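Local coordinates for protein Niban 2 (Homo sapiens, PDB 7CTP) that may suppress apoptosis and promote melanoma cell invasion, as a myristoylated, PH-domain-containing member of the Niban family, at residues A[387-390]-A[391-395]. Residues are numbered along the deposited sequence; the frame is centred on the assembly and turned at random.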
ATOM      1  N   TYR A 387     -11.105   7.880  29.874  1.00 47.50           N
ATOM      2  CA  TYR A 387     -10.005   8.549  29.187  1.00 44.52           C
ATOM      3  C   TYR A 387      -9.155   7.557  28.403  1.00 39.93           C
ATOM      4  O   TYR A 387      -8.688   7.870  27.302  1.00 39.06           O
ATOM      5  CB  TYR A 387      -9.145   9.320  30.187  1.00 46.57           C
ATOM      6  CG  TYR A 387      -9.909  10.320  31.025  1.00 56.50           C
ATOM      7  CD1 TYR A 387     -11.016  10.994  30.519  1.00 65.11           C
ATOM      8  CD2 TYR A 387      -9.509  10.599  32.324  1.00 71.33           C
ATOM      9  CE1 TYR A 387     -11.711  11.916  31.295  1.00 67.79           C
ATOM     10  CE2 TYR A 387     -10.191  11.508  33.104  1.00 62.90           C
ATOM     11  CZ  TYR A 387     -11.290  12.168  32.587  1.00 71.21           C
ATOM     12  OH  TYR A 387     -11.969  13.082  33.371  1.00 79.55           O
ATOM     13  N   MET A 388      -8.944   6.358  28.953  1.00 40.49           N
ATOM     14  CA  MET A 388      -8.169   5.342  28.249  1.00 41.41           C
ATOM     15  C   MET A 388      -8.875   4.863  26.989  1.00 40.83           C
ATOM     16  O   MET A 388      -8.214   4.500  26.008  1.00 37.50           O
ATOM     17  CB  MET A 388      -7.884   4.149  29.166  1.00 38.25           C
ATOM     18  CG  MET A 388      -6.907   4.441  30.300  1.00 54.08           C
ATOM     19  SD  MET A 388      -5.303   5.051  29.749  1.00 59.26           S
ATOM     20  CE  MET A 388      -4.934   3.871  28.479  1.00 38.18           C
ATOM     21  N   GLU A 389     -10.209   4.837  27.004  1.00 41.82           N
ATOM     22  CA  GLU A 389     -10.951   4.425  25.820  1.00 44.86           C
ATOM     23  C   GLU A 389     -10.724   5.393  24.666  1.00 42.30           C
ATOM     24  O   GLU A 389     -10.584   4.971  23.511  1.00 39.64           O
ATOM     25  CB  GLU A 389     -12.437   4.309  26.155  1.00 51.88           C
ATOM     26  CG  GLU A 389     -13.236   3.506  25.150  1.00 58.72           C
ATOM     27  CD  GLU A 389     -13.623   4.320  23.941  1.00 63.41           C
ATOM     28  OE1 GLU A 389     -13.670   5.568  24.047  1.00 64.17           O
ATOM     29  OE2 GLU A 389     -13.873   3.702  22.883  1.00 57.16           O
ATOM     30  N   LYS A 390     -10.674   6.693  24.961  1.00 40.70           N
ATOM     31  CA  LYS A 390     -10.406   7.679  23.920  1.00 43.03           C
ATOM     32  C   LYS A 390      -8.957   7.608  23.457  1.00 39.44           C
ATOM     33  O   LYS A 390      -8.674   7.702  22.256  1.00 36.48           O
ATOM     34  CB  LYS A 390     -10.750   9.083  24.420  1.00 40.22           C
ATOM     35  CG  LYS A 390     -12.210   9.477  24.183  1.00 56.54           C
ATOM     36  CD  LYS A 390     -12.643  10.660  25.047  1.00 58.38           C
ATOM     37  CE  LYS A 390     -12.466  11.998  24.335  1.00 52.02           C
ATOM     38  NZ  LYS A 390     -11.057  12.271  23.923  1.00 67.51           N
ATOM     39  N   LEU A 391      -8.021   7.434  24.397  1.00 30.09           N
ATOM     40  CA  LEU A 391      -6.614   7.340  24.021  1.00 35.45           C
ATOM     41  C   LEU A 391      -6.352   6.091  23.190  1.00 31.74           C
ATOM     42  O   LEU A 391      -5.503   6.107  22.290  1.00 28.29           O
ATOM     43  CB  LEU A 391      -5.725   7.339  25.264  1.00 34.28           C
ATOM     44  CG  LEU A 391      -4.220   7.365  24.973  1.00 35.74           C
ATOM     45  CD1 LEU A 391      -3.797   8.756  24.518  1.00 28.20           C
ATOM     46  CD2 LEU A 391      -3.391   6.910  26.173  1.00 34.42           C
ATOM     47  N   SER A 392      -7.076   5.001  23.482  1.00 34.19           N
ATOM     48  CA  SER A 392      -6.857   3.730  22.794  1.00 27.36           C
ATOM     49  C   SER A 392      -7.066   3.849  21.293  1.00 36.08           C
ATOM     50  O   SER A 392      -6.525   3.036  20.531  1.00 33.53           O
ATOM     51  CB  SER A 392      -7.782   2.641  23.353  1.00 26.67           C
ATOM     52  OG  SER A 392      -9.126   2.814  22.929  1.00 33.49           O
ATOM     53  N   ARG A 393      -7.832   4.849  20.850  1.00 29.56           N
ATOM     54  CA  ARG A 393      -8.194   5.017  19.447  1.00 29.53           C
ATOM     55  C   ARG A 393      -7.391   6.103  18.746  1.00 31.58           C
ATOM     56  O   ARG A 393      -7.711   6.446  17.598  1.00 27.66           O
ATOM     57  CB  ARG A 393      -9.681   5.341  19.333  1.00 33.47           C
ATOM     58  CG  ARG A 393     -10.549   4.370  20.070  1.00 45.95           C
ATOM     59  CD  ARG A 393     -12.001   4.494  19.679  1.00 45.75           C
ATOM     60  NE  ARG A 393     -12.691   3.255  20.010  1.00 65.66           N
ATOM     61  CZ  ARG A 393     -12.991   2.310  19.128  1.00 45.57           C
ATOM     62  NH1 ARG A 393     -12.691   2.474  17.842  1.00 42.75           N
ATOM     63  NH2 ARG A 393     -13.604   1.209  19.535  1.00 41.27           N
ATOM     64  N   LEU A 394      -6.364   6.644  19.410  1.00 27.62           N
ATOM     65  CA  LEU A 394      -5.649   7.812  18.893  1.00 24.65           C
ATOM     66  C   LEU A 394      -5.092   7.569  17.493  1.00 29.66           C
ATOM     67  O   LEU A 394      -5.144   8.458  16.633  1.00 25.15           O
ATOM     68  CB  LEU A 394      -4.525   8.194  19.854  1.00 29.30           C
ATOM     69  CG  LEU A 394      -3.594   9.336  19.454  1.00 26.86           C
ATOM     70  CD1 LEU A 394      -4.395  10.598  19.164  1.00 27.91           C
ATOM     71  CD2 LEU A 394      -2.577   9.579  20.555  1.00 25.80           C
ATOM     72  N   ALA A 395      -4.564   6.370  17.239  1.00 26.30           N
ATOM     73  CA  ALA A 395      -3.923   6.136  15.948  1.00 23.06           C
ATOM     74  C   ALA A 395      -4.897   6.246  14.785  1.00 22.71           C
ATOM     75  O   ALA A 395      -4.455   6.381  13.638  1.00 26.77           O
ATOM     76  CB  ALA A 395      -3.245   4.769  15.920  1.00 23.13           C
TER
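Leu391 N and Ser392 N make i to i+4 backbone bonds to Tyr387 O and Met388 O; then Arg393 N hydrogen-bonds only three residues back, 3.3 Å from Lys390 O, and the chain leaves in a type I turn from Leu391 to Leu394. Ser392 OG sits between its backbone N and carbonyl carbon (chi1 74°), which brings it within 2.7 Å of Glu389 O, to which it donates, giving this carbonyl a side-chain partner. The next residue, Arg393, extends its chain past Glu389 O, CG lying 3.5 Å from that oxygen, and NE forms a salt bridge with Glu389 OE2 at 3.1 Å. OE2 lies near the guanidinium plane, at its edge, while NE meets it from above the carboxylate plane; the two planes are turned 38° apart. OE2 also pairs with Arg67, and Arg393 NH2 binds Asp65 O. An alanine in place of Arg393 would probably leave Glu389 OE2 without one of its two arginine partners and the Asp65 carbonyl without its guanidinium donor. On the apolar side, Met388 CE rests 4.1 Å from Leu391 CD2; both side chains pack on Met371 of helix 342-378, while Leu391 and Leu394 also seat the turn against helix 422-455.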